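Local atomic coordinates of vacuolar-sorting protein BRO1 (Saccharomyces cerevisiae, PDB entry 1ZB1), a protein that sorts cargo proteins into the intralumenal vesicles of multivesicular bodies and recruits the deubiquitinase Doa4 to endosomes, its Bro1 domain probably binding Snf7. Residues 12-17 with 102-107; 151-156 with 345-350; 208-213 with 339-344. All blocks are in the same frame, centred on the assembly; numbering follows the deposited sequence.

How the contacts relate
All three contacts lie in the Bro1 domain, a long, mainly helical body, and each involves at least one loop. Contacts 2 and 3 share one long connection: residues 339-350 run first past the start of helix 208-230 (contact 3) and then past helix 146-165 (contact 2), with contact 3 nested in the loop that contact 2 closes. Their centres lie about 20 Å apart, and they touch where Thr153 OG1 packs on Ile344 CG2 at 3.7 Å. Contact 1, which brings the N-terminal loop against the loop of a two-stranded hairpin, lies about 21 Å from contact 2 and about 33 Å from contact 3, between centres.

Contact 1: 12-17 with 102-107; sequences DLKLKD and AEYSSA
The connection between the two antiparallel strands 97-100 and 112-115 folds down here on the extended N-terminal segment before helix 23-34, and Lys14, Ala102 and Tyr104 carry most of the contact. Lys14 lies beside the Tyr104 ring, and the two side chains run alongside in opposing senses. Lys14 CG comes obliquely to the ring, 3.7 Å from Tyr104 CD2, and touches Glu103 O. The bend at chi2 (-63°) then leads the lysine's amine away from this loop, to a long salt bridge with Asp12. Ala102 CB rests 4.0 Å from Lys14 CB and against the carbonyl oxygens of Lys14 and Leu15, while the CG of Lys16 reaches the alanine's N.

Water joins the polar atoms. One molecule donates to Lys14 O (2.8 Å) and bonds to Tyr104 OH (2.6 Å), a hydroxyl also held by Tyr239. A second donates to Leu15 O (2.7 Å) and accepts from Glu103 N (2.8 Å), so two successive carbonyls of the N-terminal segment are used. A third donates to Asp17 OD2 and, weakly, to Glu103 OE1, between two like-charged carboxylates whose repulsion it may ease. Lys16 NZ turns to Asp173, Ser171 and Tyr100 O. The arrangement is that of a beta-hairpin connection packed through ordered water on an extended N-terminal segment of the Bro1 domain.

Contact 2: 151-156 with 345-350; sequences NLTKAF and KSPTWE
Thr153 and Phe156, nearly one turn apart on helix 146-165, both point at the loop leading into helix 349-371, and they meet it in different ways. Thr153 presents its methyl: with CG2 anti to the backbone N, the methyl of Thr153 reaches Lys345 O at 3.7 Å and Pro347 CD at 3.8 Å, and also lies on Ser346 CA. The threonine and proline side chains cross at a slant, and of the pyrrolidine ring atoms CD is the one that Thr153 CG2 reaches. The hydroxyl is directed elsewhere: OG1 bonds to Ile149 O, one turn back on its own helix.

Phe156 CG is likewise anti to the backbone N (chi1 167°), which carries the ring out beside Ser346. Ser346 CB approaches the ring obliquely near one ring bond, 3.5 Å from Phe156 CD2 and 3.6 Å from Phe156 CE2. The serine hydroxyl follows along the same side of the ring, with Ser346 OG 3.7 Å from Phe156 CE2. His187 of helix 176-198 stacks on the phenylalanine, which thus joins the loop to a second helix.

Just beyond, Pro347 O accepts from Ser157 OG, and Thr348 is the N-cap of helix 349-371, its OG1 taking the N-H of Lys351. Between the two segments themselves the contact is van der Waals packing, a methyl against a carbonyl oxygen and the CH2 of proline, and a ring against the CH2 of serine, which implies that shape sets the fit here, while the polar bonds that fix the loop are made to residues just outside.

Contact 3: 208-213 with 339-344; sequences YTLISK and KALDAI
Lys213, near the start of helix 208-230, lays its side chain along the peptide of Lys339. From its CB onward, almost every carbon touches the same carbonyl oxygen: Lys213 CB is 3.3 Å from Lys339 O, CG is 3.5 Å away, CD lies somewhat farther off, and CE returns to 3.2 Å. The return comes from the bend at chi3 (79°), which curls the chain round the oxygen. Lys213 CB also touches Leu341 CB at 3.9 Å. At the tip, Lys213 NZ stays 6.5 Å from Lys339 NZ, a separation that probably moderates the repulsion between the two amines. Lys339 O is buried by these methylenes and has no hydrogen-bonding partner in the model.

The backbones add one hydrogen bond. Leu341 N donates to Lys213 O at 3.1 Å (153° at the hydrogen), coming from well above the carbonyl plane, and Ala340 CA adds a CA-H...O contact to that oxygen. Farther along, Leu341 CD2 meets Leu210 CD2 at 4.0 Å, their side chains crossing at a slant.

Asp342 closes an Asx turn, its OD1 accepting from Ile344 N and also from His187. The loop thus runs over the surface from helix 208-230, where Ala340 touches Arg216 and Leu341 touches Leu214, to helix 176-198, where Ala343 N bonds to Gln191; helix 242-269 packs against Ile211 and Ser212.

Contact 1: 12-17 with 102-107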
ATOM      1  N   ASP A  12      -5.951   7.715  -1.171  1.00 21.05           N
ATOM      2  CA  ASP A  12      -6.788   7.093  -2.192  1.00 23.82           C
ATOM      3  C   ASP A  12      -5.959   6.856  -3.456  1.00 22.93           C
ATOM      4  O   ASP A  12      -5.651   7.800  -4.190  1.00 21.94           O
ATOM      5  CB  ASP A  12      -7.977   8.001  -2.507  1.00 28.09           C
ATOM      6  CG  ASP A  12      -9.137   7.248  -3.118  1.00 37.00           C
ATOM      7  OD1 ASP A  12      -9.744   6.415  -2.407  1.00 40.11           O
ATOM      8  OD2 ASP A  12      -9.440   7.483  -4.311  1.00 41.59           O
ATOM      9  N   LEU A  13      -5.589   5.601  -3.700  1.00 20.13           N
ATOM     10  CA  LEU A  13      -4.790   5.264  -4.878  1.00 20.02           C
ATOM     11  C   LEU A  13      -5.667   5.161  -6.133  1.00 20.95           C
ATOM     12  O   LEU A  13      -6.874   4.914  -6.046  1.00 19.39           O
ATOM     13  CB  LEU A  13      -4.021   3.956  -4.641  1.00 17.66           C
ATOM     14  CG  LEU A  13      -3.083   3.958  -3.421  1.00 19.25           C
ATOM     15  CD1 LEU A  13      -2.287   2.666  -3.372  1.00 18.79           C
ATOM     16  CD2 LEU A  13      -2.132   5.141  -3.494  1.00 21.21           C
ATOM     17  N   LYS A  14      -5.061   5.355  -7.301  1.00 19.77           N
ATOM     18  CA  LYS A  14      -5.806   5.322  -8.558  1.00 19.76           C
ATOM     19  C   LYS A  14      -5.548   4.098  -9.414  1.00 18.23           C
ATOM     20  O   LYS A  14      -4.420   3.608  -9.490  1.00 16.59           O
ATOM     21  CB  LYS A  14      -5.487   6.576  -9.378  1.00 21.85           C
ATOM     22  CG  LYS A  14      -5.868   7.874  -8.680  1.00 28.01           C
ATOM     23  CD  LYS A  14      -7.370   7.943  -8.467  1.00 32.69           C
ATOM     24  CE  LYS A  14      -7.783   9.251  -7.814  1.00 37.41           C
ATOM     25  NZ  LYS A  14      -9.253   9.317  -7.584  1.00 40.04           N
ATOM     26  N   LEU A  15      -6.605   3.617 -10.064  1.00 16.46           N
ATOM     27  CA  LEU A  15      -6.520   2.458 -10.954  1.00 17.30           C
ATOM     28  C   LEU A  15      -6.031   2.903 -12.330  1.00 17.34           C
ATOM     29  O   LEU A  15      -6.134   4.084 -12.685  1.00 17.91           O
ATOM     30  CB  LEU A  15      -7.903   1.821 -11.142  1.00 16.97           C
ATOM     31  CG  LEU A  15      -8.596   1.136  -9.970  1.00 17.43           C
ATOM     32  CD1 LEU A  15     -10.055   0.772 -10.362  1.00 17.30           C
ATOM     33  CD2 LEU A  15      -7.802  -0.117  -9.597  1.00 13.96           C
ATOM     34  N   LYS A  16      -5.492   1.960 -13.098  1.00 16.36           N
ATOM     35  CA  LYS A  16      -5.066   2.258 -14.461  1.00 16.34           C
ATOM     36  C   LYS A  16      -6.205   1.793 -15.372  1.00 17.46           C
ATOM     37  O   LYS A  16      -6.698   0.678 -15.222  1.00 18.17           O
ATOM     38  CB  LYS A  16      -3.780   1.495 -14.815  1.00 17.70           C
ATOM     39  CG  LYS A  16      -2.540   1.921 -14.004  1.00 13.31           C
ATOM     40  CD  LYS A  16      -1.356   0.980 -14.257  1.00 15.46           C
ATOM     41  CE  LYS A  16      -0.907   1.001 -15.716  1.00 15.04           C
ATOM     42  NZ  LYS A  16      -0.667   2.400 -16.199  1.00 14.90           N
ATOM     43  N   ASP A  17      -6.639   2.645 -16.296  1.00 16.74           N
ATOM     44  CA  ASP A  17      -7.710   2.264 -17.208  1.00 18.63           C
ATOM     45  C   ASP A  17      -7.114   1.490 -18.385  1.00 18.90           C
ATOM     46  O   ASP A  17      -5.913   1.558 -18.631  1.00 19.21           O
ATOM     47  CB  ASP A  17      -8.455   3.499 -17.736  1.00 22.87           C
ATOM     48  CG  ASP A  17      -9.179   4.261 -16.639  1.00 26.88           C
ATOM     49  OD1 ASP A  17      -9.578   3.630 -15.639  1.00 30.45           O
ATOM     50  OD2 ASP A  17      -9.361   5.490 -16.776  1.00 31.21           O
ATOM     51  N   ALA A 102      -2.264   5.930 -14.595  1.00 20.59           N
ATOM     52  CA  ALA A 102      -3.220   6.308 -13.552  1.00 22.33           C
ATOM     53  C   ALA A 102      -3.367   7.829 -13.539  1.00 23.77           C
ATOM     54  O   ALA A 102      -2.383   8.557 -13.691  1.00 22.23           O
ATOM     55  CB  ALA A 102      -2.743   5.810 -12.181  1.00 20.79           C
ATOM     56  N   GLU A 103      -4.592   8.311 -13.356  1.00 25.90           N
ATOM     57  CA  GLU A 103      -4.847   9.748 -13.356  1.00 31.63           C
ATOM     58  C   GLU A 103      -4.962  10.366 -11.965  1.00 35.15           C
ATOM     59  O   GLU A 103      -6.003  10.265 -11.321  1.00 35.55           O
ATOM     60  CB  GLU A 103      -6.118  10.046 -14.157  1.00 32.41           C
ATOM     61  CG  GLU A 103      -5.970   9.771 -15.640  1.00 38.89           C
ATOM     62  CD  GLU A 103      -7.243  10.019 -16.431  1.00 41.22           C
ATOM     63  OE1 GLU A 103      -7.156  10.073 -17.674  1.00 43.39           O
ATOM     64  OE2 GLU A 103      -8.325  10.153 -15.818  1.00 44.19           O
ATOM     65  N   TYR A 104      -3.891  11.004 -11.501  1.00 38.38           N
ATOM     66  CA  TYR A 104      -3.917  11.641 -10.188  1.00 42.74           C
ATOM     67  C   TYR A 104      -4.266  13.117 -10.336  1.00 47.66           C
ATOM     68  O   TYR A 104      -5.407  13.528 -10.118  1.00 48.88           O
ATOM     69  CB  TYR A 104      -2.559  11.523  -9.487  1.00 40.42           C
ATOM     70  CG  TYR A 104      -2.093  10.110  -9.223  1.00 37.39           C
ATOM     71  CD1 TYR A 104      -1.183   9.494 -10.071  1.00 37.64           C
ATOM     72  CD2 TYR A 104      -2.551   9.395  -8.113  1.00 37.17           C
ATOM     73  CE1 TYR A 104      -0.732   8.206  -9.830  1.00 37.27           C
ATOM     74  CE2 TYR A 104      -2.106   8.096  -7.859  1.00 35.26           C
ATOM     75  CZ  TYR A 104      -1.194   7.512  -8.726  1.00 36.84           C
ATOM     76  OH  TYR A 104      -0.729   6.237  -8.498  1.00 37.37           O
ATOM     77  N   SER A 105      -3.264  13.906 -10.702  1.00 52.68           N
ATOM     78  CA  SER A 105      -3.418  15.343 -10.894  1.00 57.30           C
ATOM     79  C   SER A 105      -2.224  15.827 -11.702  1.00 60.14           C
ATOM     80  O   SER A 105      -2.374  16.377 -12.797  1.00 61.39           O
ATOM     81  CB  SER A 105      -3.446  16.070  -9.544  1.00 57.38           C
ATOM     82  OG  SER A 105      -4.599  15.735  -8.792  1.00 57.83           O
ATOM     83  N   SER A 106      -1.037  15.601 -11.151  1.00 63.03           N
ATOM     84  CA  SER A 106       0.207  16.007 -11.790  1.00 65.28           C
ATOM     85  C   SER A 106       0.493  15.178 -13.040  1.00 66.67           C
ATOM     86  O   SER A 106       1.148  15.652 -13.969  1.00 67.49           O
ATOM     87  CB  SER A 106       1.370  15.877 -10.799  1.00 65.74           C
ATOM     88  OG  SER A 106       1.160  16.691  -9.655  1.00 65.04           O
ATOM     89  N   ALA A 107       0.001  13.941 -13.060  1.00 67.55           N
ATOM     90  CA  ALA A 107       0.205  13.053 -14.202  1.00 68.22           C
ATOM     91  C   ALA A 107      -0.599  13.527 -15.418  1.00 68.45           C
ATOM     92  O   ALA A 107      -1.362  14.493 -15.330  1.00 68.33           O
ATOM     93  CB  ALA A 107      -0.196  11.626 -13.830  1.00 67.87           C
TER
HETATM   94  O   HOH W   1      -2.283   4.257  -7.873  1.00 36.70           O
HETATM   95  O   HOH W   2      -6.755   6.604 -13.336  1.00 24.59           O
HETATM   96  O   HOH W   3      -7.536   7.213 -17.992  1.00 41.84           O

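Contact 2: 151-156 with 345-350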
ATOM      1  N   ASN A 151      -5.694  -6.348   4.447  1.00 18.94           N
ATOM      2  CA  ASN A 151      -5.735  -5.959   3.043  1.00 20.80           C
ATOM      3  C   ASN A 151      -4.621  -4.978   2.660  1.00 18.82           C
ATOM      4  O   ASN A 151      -4.090  -5.041   1.552  1.00 21.21           O
ATOM      5  CB  ASN A 151      -7.123  -5.404   2.694  1.00 19.80           C
ATOM      6  CG  ASN A 151      -8.124  -6.515   2.378  1.00 24.44           C
ATOM      7  OD1 ASN A 151      -8.061  -7.134   1.314  1.00 22.99           O
ATOM      8  ND2 ASN A 151      -9.035  -6.787   3.312  1.00 22.08           N
ATOM      9  N   LEU A 152      -4.258  -4.079   3.568  1.00 19.01           N
ATOM     10  CA  LEU A 152      -3.162  -3.149   3.284  1.00 19.10           C
ATOM     11  C   LEU A 152      -1.853  -3.941   3.244  1.00 19.29           C
ATOM     12  O   LEU A 152      -0.924  -3.602   2.508  1.00 17.94           O
ATOM     13  CB  LEU A 152      -3.087  -2.060   4.358  1.00 20.51           C
ATOM     14  CG  LEU A 152      -4.149  -0.956   4.263  1.00 23.76           C
ATOM     15  CD1 LEU A 152      -4.121  -0.100   5.516  1.00 22.81           C
ATOM     16  CD2 LEU A 152      -3.889  -0.094   3.026  1.00 24.81           C
ATOM     17  N   THR A 153      -1.787  -5.006   4.038  1.00 18.43           N
ATOM     18  CA  THR A 153      -0.602  -5.849   4.074  1.00 18.79           C
ATOM     19  C   THR A 153      -0.440  -6.540   2.720  1.00 19.78           C
ATOM     20  O   THR A 153       0.673  -6.628   2.189  1.00 20.69           O
ATOM     21  CB  THR A 153      -0.707  -6.906   5.211  1.00 19.95           C
ATOM     22  OG1 THR A 153      -0.657  -6.236   6.480  1.00 19.93           O
ATOM     23  CG2 THR A 153       0.440  -7.913   5.133  1.00 20.34           C
ATOM     24  N   LYS A 154      -1.545  -7.016   2.149  1.00 17.47           N
ATOM     25  CA  LYS A 154      -1.471  -7.666   0.843  1.00 19.04           C
ATOM     26  C   LYS A 154      -1.109  -6.649  -0.245  1.00 18.29           C
ATOM     27  O   LYS A 154      -0.347  -6.962  -1.169  1.00 18.33           O
ATOM     28  CB  LYS A 154      -2.797  -8.369   0.511  1.00 19.01           C
ATOM     29  CG  LYS A 154      -3.026  -9.638   1.323  1.00 20.78           C
ATOM     30  CD  LYS A 154      -4.359 -10.284   1.002  1.00 23.80           C
ATOM     31  CE  LYS A 154      -4.539 -11.582   1.767  1.00 28.68           C
ATOM     32  NZ  LYS A 154      -5.885 -12.185   1.515  1.00 29.31           N
ATOM     33  N   ALA A 155      -1.641  -5.434  -0.145  1.00 17.22           N
ATOM     34  CA  ALA A 155      -1.317  -4.405  -1.138  1.00 16.53           C
ATOM     35  C   ALA A 155       0.197  -4.206  -1.123  1.00 17.96           C
ATOM     36  O   ALA A 155       0.836  -4.157  -2.174  1.00 16.22           O
ATOM     37  CB  ALA A 155      -2.028  -3.090  -0.806  1.00 13.55           C
ATOM     38  N   PHE A 156       0.756  -4.108   0.084  1.00 18.35           N
ATOM     39  CA  PHE A 156       2.193  -3.936   0.287  1.00 20.59           C
ATOM     40  C   PHE A 156       2.950  -5.027  -0.472  1.00 20.89           C
ATOM     41  O   PHE A 156       3.879  -4.744  -1.230  1.00 19.46           O
ATOM     42  CB  PHE A 156       2.484  -3.984   1.803  1.00 22.65           C
ATOM     43  CG  PHE A 156       3.945  -4.127   2.172  1.00 23.45           C
ATOM     44  CD1 PHE A 156       4.945  -3.460   1.468  1.00 23.66           C
ATOM     45  CD2 PHE A 156       4.308  -4.895   3.281  1.00 27.79           C
ATOM     46  CE1 PHE A 156       6.284  -3.556   1.861  1.00 25.62           C
ATOM     47  CE2 PHE A 156       5.645  -4.997   3.688  1.00 28.90           C
ATOM     48  CZ  PHE A 156       6.633  -4.325   2.974  1.00 27.77           C
ATOM     49  N   LYS A 345       3.814  -8.407   8.808  1.00 34.29           N
ATOM     50  CA  LYS A 345       4.540  -9.473   8.130  1.00 36.71           C
ATOM     51  C   LYS A 345       3.849  -9.710   6.792  1.00 35.18           C
ATOM     52  O   LYS A 345       2.754 -10.270   6.744  1.00 35.94           O
ATOM     53  CB  LYS A 345       4.507 -10.755   8.966  1.00 40.54           C
ATOM     54  CG  LYS A 345       5.122 -10.616  10.354  1.00 44.59           C
ATOM     55  CD  LYS A 345       5.024 -11.924  11.132  1.00 47.76           C
ATOM     56  CE  LYS A 345       5.631 -11.798  12.524  1.00 49.26           C
ATOM     57  NZ  LYS A 345       5.580 -13.093  13.267  1.00 49.94           N
ATOM     58  N   SER A 346       4.487  -9.288   5.707  1.00 34.22           N
ATOM     59  CA  SER A 346       3.890  -9.444   4.390  1.00 34.28           C
ATOM     60  C   SER A 346       4.117 -10.815   3.770  1.00 32.82           C
ATOM     61  O   SER A 346       5.226 -11.352   3.799  1.00 30.35           O
ATOM     62  CB  SER A 346       4.419  -8.376   3.433  1.00 35.08           C
ATOM     63  OG  SER A 346       5.741  -8.677   3.019  1.00 40.16           O
ATOM     64  N   PRO A 347       3.055 -11.402   3.204  1.00 31.23           N
ATOM     65  CA  PRO A 347       3.133 -12.715   2.565  1.00 31.54           C
ATOM     66  C   PRO A 347       3.728 -12.487   1.180  1.00 30.25           C
ATOM     67  O   PRO A 347       3.861 -11.345   0.748  1.00 30.12           O
ATOM     68  CB  PRO A 347       1.676 -13.143   2.515  1.00 31.93           C
ATOM     69  CG  PRO A 347       0.986 -11.849   2.225  1.00 32.18           C
ATOM     70  CD  PRO A 347       1.676 -10.880   3.162  1.00 32.33           C
ATOM     71  N   THR A 348       4.109 -13.546   0.480  1.00 30.19           N
ATOM     72  CA  THR A 348       4.664 -13.347  -0.859  1.00 30.77           C
ATOM     73  C   THR A 348       3.514 -13.187  -1.851  1.00 27.83           C
ATOM     74  O   THR A 348       2.406 -13.650  -1.588  1.00 24.64           O
ATOM     75  CB  THR A 348       5.526 -14.547  -1.303  1.00 33.70           C
ATOM     76  OG1 THR A 348       4.752 -15.748  -1.207  1.00 41.11           O
ATOM     77  CG2 THR A 348       6.776 -14.665  -0.434  1.00 32.94           C
ATOM     78  N   TRP A 349       3.768 -12.509  -2.971  1.00 25.81           N
ATOM     79  CA  TRP A 349       2.744 -12.342  -4.006  1.00 25.21           C
ATOM     80  C   TRP A 349       2.388 -13.749  -4.468  1.00 25.42           C
ATOM     81  O   TRP A 349       1.228 -14.051  -4.744  1.00 24.83           O
ATOM     82  CB  TRP A 349       3.284 -11.526  -5.195  1.00 22.29           C
ATOM     83  CG  TRP A 349       2.518 -11.723  -6.508  1.00 19.57           C
ATOM     84  CD1 TRP A 349       3.049 -12.085  -7.718  1.00 18.33           C
ATOM     85  CD2 TRP A 349       1.101 -11.584  -6.723  1.00 18.66           C
ATOM     86  NE1 TRP A 349       2.053 -12.185  -8.671  1.00 15.38           N
ATOM     87  CE2 TRP A 349       0.851 -11.882  -8.087  1.00 18.05           C
ATOM     88  CE3 TRP A 349       0.017 -11.240  -5.896  1.00 18.54           C
ATOM     89  CZ2 TRP A 349      -0.436 -11.846  -8.643  1.00 16.83           C
ATOM     90  CZ3 TRP A 349      -1.269 -11.206  -6.454  1.00 15.57           C
ATOM     91  CH2 TRP A 349      -1.479 -11.508  -7.812  1.00 17.65           C
ATOM     92  N   GLU A 350       3.406 -14.607  -4.536  1.00 25.76           N
ATOM     93  CA  GLU A 350       3.225 -15.995  -4.952  1.00 27.16           C
ATOM     94  C   GLU A 350       2.162 -16.710  -4.115  1.00 25.32           C
ATOM     95  O   GLU A 350       1.337 -17.452  -4.651  1.00 24.71           O
ATOM     96  CB  GLU A 350       4.550 -16.762  -4.855  1.00 31.54           C
ATOM     97  CG  GLU A 350       5.617 -16.360  -5.878  1.00 36.95           C
ATOM     98  CD  GLU A 350       6.396 -15.104  -5.493  1.00 40.80           C
ATOM     99  OE1 GLU A 350       7.418 -14.820  -6.156  1.00 42.16           O
ATOM    100  OE2 GLU A 350       5.997 -14.401  -4.540  1.00 41.59           O
TER

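Contact 3: 208-213 with 339-344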
ATOM      1  N   TYR A 208       2.038   0.865  27.931  1.00 41.93           N
ATOM      2  CA  TYR A 208       2.849   1.994  27.501  1.00 39.63           C
ATOM      3  C   TYR A 208       4.051   1.621  26.648  1.00 38.58           C
ATOM      4  O   TYR A 208       4.236   2.158  25.556  1.00 36.63           O
ATOM      5  CB  TYR A 208       3.295   2.786  28.731  1.00 38.53           C
ATOM      6  CG  TYR A 208       2.127   3.317  29.536  1.00 38.65           C
ATOM      7  CD1 TYR A 208       2.272   3.656  30.883  1.00 37.71           C
ATOM      8  CD2 TYR A 208       0.871   3.476  28.950  1.00 36.99           C
ATOM      9  CE1 TYR A 208       1.192   4.136  31.623  1.00 38.00           C
ATOM     10  CE2 TYR A 208      -0.210   3.955  29.678  1.00 38.42           C
ATOM     11  CZ  TYR A 208      -0.044   4.280  31.011  1.00 38.52           C
ATOM     12  OH  TYR A 208      -1.122   4.740  31.728  1.00 40.34           O
ATOM     13  N   THR A 209       4.861   0.697  27.143  1.00 37.48           N
ATOM     14  CA  THR A 209       6.046   0.265  26.422  1.00 37.82           C
ATOM     15  C   THR A 209       5.720  -0.245  25.009  1.00 37.08           C
ATOM     16  O   THR A 209       6.403   0.099  24.043  1.00 35.45           O
ATOM     17  CB  THR A 209       6.783  -0.833  27.224  1.00 39.91           C
ATOM     18  OG1 THR A 209       7.931  -1.280  26.492  1.00 42.46           O
ATOM     19  CG2 THR A 209       5.854  -2.010  27.495  1.00 39.25           C
ATOM     20  N   LEU A 210       4.667  -1.048  24.891  1.00 35.83           N
ATOM     21  CA  LEU A 210       4.265  -1.610  23.600  1.00 34.95           C
ATOM     22  C   LEU A 210       3.881  -0.511  22.606  1.00 33.79           C
ATOM     23  O   LEU A 210       4.436  -0.428  21.506  1.00 33.99           O
ATOM     24  CB  LEU A 210       3.070  -2.550  23.785  1.00 34.71           C
ATOM     25  CG  LEU A 210       2.909  -3.797  22.901  1.00 36.10           C
ATOM     26  CD1 LEU A 210       1.430  -4.143  22.830  1.00 34.62           C
ATOM     27  CD2 LEU A 210       3.459  -3.572  21.510  1.00 34.47           C
ATOM     28  N   ILE A 211       2.919   0.322  22.997  1.00 33.14           N
ATOM     29  CA  ILE A 211       2.453   1.412  22.147  1.00 32.28           C
ATOM     30  C   ILE A 211       3.631   2.261  21.683  1.00 31.71           C
ATOM     31  O   ILE A 211       3.725   2.614  20.507  1.00 31.06           O
ATOM     32  CB  ILE A 211       1.421   2.300  22.892  1.00 34.51           C
ATOM     33  CG1 ILE A 211       0.101   1.541  23.062  1.00 34.93           C
ATOM     34  CG2 ILE A 211       1.145   3.577  22.105  1.00 33.87           C
ATOM     35  CD1 ILE A 211       0.210   0.279  23.858  1.00 40.72           C
ATOM     36  N   SER A 212       4.538   2.566  22.606  1.00 29.68           N
ATOM     37  CA  SER A 212       5.716   3.364  22.289  1.00 29.48           C
ATOM     38  C   SER A 212       6.558   2.751  21.166  1.00 30.25           C
ATOM     39  O   SER A 212       6.943   3.440  20.217  1.00 29.59           O
ATOM     40  CB  SER A 212       6.583   3.535  23.538  1.00 28.74           C
ATOM     41  OG  SER A 212       7.765   4.245  23.231  1.00 26.74           O
ATOM     42  N   LYS A 213       6.844   1.457  21.281  1.00 30.31           N
ATOM     43  CA  LYS A 213       7.650   0.756  20.281  1.00 30.98           C
ATOM     44  C   LYS A 213       6.951   0.694  18.924  1.00 30.10           C
ATOM     45  O   LYS A 213       7.580   0.908  17.888  1.00 31.31           O
ATOM     46  CB  LYS A 213       7.965  -0.665  20.769  1.00 32.62           C
ATOM     47  CG  LYS A 213       8.569  -0.692  22.164  1.00 35.94           C
ATOM     48  CD  LYS A 213       8.792  -2.104  22.687  1.00 38.04           C
ATOM     49  CE  LYS A 213      10.042  -2.727  22.098  1.00 39.85           C
ATOM     50  NZ  LYS A 213      10.423  -3.955  22.848  1.00 41.58           N
ATOM     51  N   LYS A 339      13.054   1.205  21.093  1.00 52.00           N
ATOM     52  CA  LYS A 339      13.286   0.200  20.061  1.00 49.99           C
ATOM     53  C   LYS A 339      12.023  -0.121  19.258  1.00 47.26           C
ATOM     54  O   LYS A 339      11.102  -0.773  19.750  1.00 46.88           O
ATOM     55  CB  LYS A 339      13.836  -1.062  20.720  1.00 51.68           C
ATOM     56  CG  LYS A 339      15.028  -0.778  21.624  1.00 53.66           C
ATOM     57  CD  LYS A 339      15.300  -1.925  22.578  1.00 55.73           C
ATOM     58  CE  LYS A 339      16.372  -1.549  23.591  1.00 56.51           C
ATOM     59  NZ  LYS A 339      16.577  -2.614  24.613  1.00 56.48           N
ATOM     60  N   ALA A 340      12.001   0.341  18.012  1.00 43.53           N
ATOM     61  CA  ALA A 340      10.864   0.145  17.115  1.00 40.20           C
ATOM     62  C   ALA A 340      10.436  -1.310  16.933  1.00 37.96           C
ATOM     63  O   ALA A 340      11.268  -2.217  16.891  1.00 37.12           O
ATOM     64  CB  ALA A 340      11.170   0.766  15.755  1.00 40.04           C
ATOM     65  N   LEU A 341       9.126  -1.518  16.820  1.00 34.70           N
ATOM     66  CA  LEU A 341       8.563  -2.848  16.620  1.00 33.28           C
ATOM     67  C   LEU A 341       7.628  -2.854  15.405  1.00 31.61           C
ATOM     68  O   LEU A 341       6.528  -2.303  15.459  1.00 30.23           O
ATOM     69  CB  LEU A 341       7.788  -3.291  17.863  1.00 31.94           C
ATOM     70  CG  LEU A 341       7.146  -4.681  17.784  1.00 33.45           C
ATOM     71  CD1 LEU A 341       8.232  -5.731  17.663  1.00 31.43           C
ATOM     72  CD2 LEU A 341       6.290  -4.941  19.015  1.00 32.95           C
ATOM     73  N   ASP A 342       8.082  -3.472  14.316  1.00 30.10           N
ATOM     74  CA  ASP A 342       7.316  -3.588  13.068  1.00 29.82           C
ATOM     75  C   ASP A 342       6.373  -4.788  13.203  1.00 29.86           C
ATOM     76  O   ASP A 342       6.831  -5.928  13.264  1.00 31.98           O
ATOM     77  CB  ASP A 342       8.279  -3.827  11.902  1.00 31.19           C
ATOM     78  CG  ASP A 342       7.614  -3.680  10.541  1.00 31.28           C
ATOM     79  OD1 ASP A 342       6.386  -3.877  10.432  1.00 29.90           O
ATOM     80  OD2 ASP A 342       8.336  -3.374   9.574  1.00 33.11           O
ATOM     81  N   ALA A 343       5.066  -4.541  13.229  1.00 27.87           N
ATOM     82  CA  ALA A 343       4.088  -5.619  13.392  1.00 28.05           C
ATOM     83  C   ALA A 343       3.516  -6.212  12.099  1.00 28.93           C
ATOM     84  O   ALA A 343       2.692  -7.126  12.149  1.00 28.34           O
ATOM     85  CB  ALA A 343       2.939  -5.134  14.271  1.00 27.53           C
ATOM     86  N   ILE A 344       3.947  -5.705  10.951  1.00 29.50           N
ATOM     87  CA  ILE A 344       3.425  -6.188   9.678  1.00 31.05           C
ATOM     88  C   ILE A 344       4.325  -7.193   8.965  1.00 32.55           C
ATOM     89  O   ILE A 344       5.448  -6.877   8.570  1.00 34.58           O
ATOM     90  CB  ILE A 344       3.115  -4.995   8.718  1.00 31.00           C
ATOM     91  CG1 ILE A 344       1.878  -4.235   9.203  1.00 31.64           C
ATOM     92  CG2 ILE A 344       2.841  -5.502   7.304  1.00 27.26           C
ATOM     93  CD1 ILE A 344       2.013  -3.623  10.553  1.00 35.24           C
TER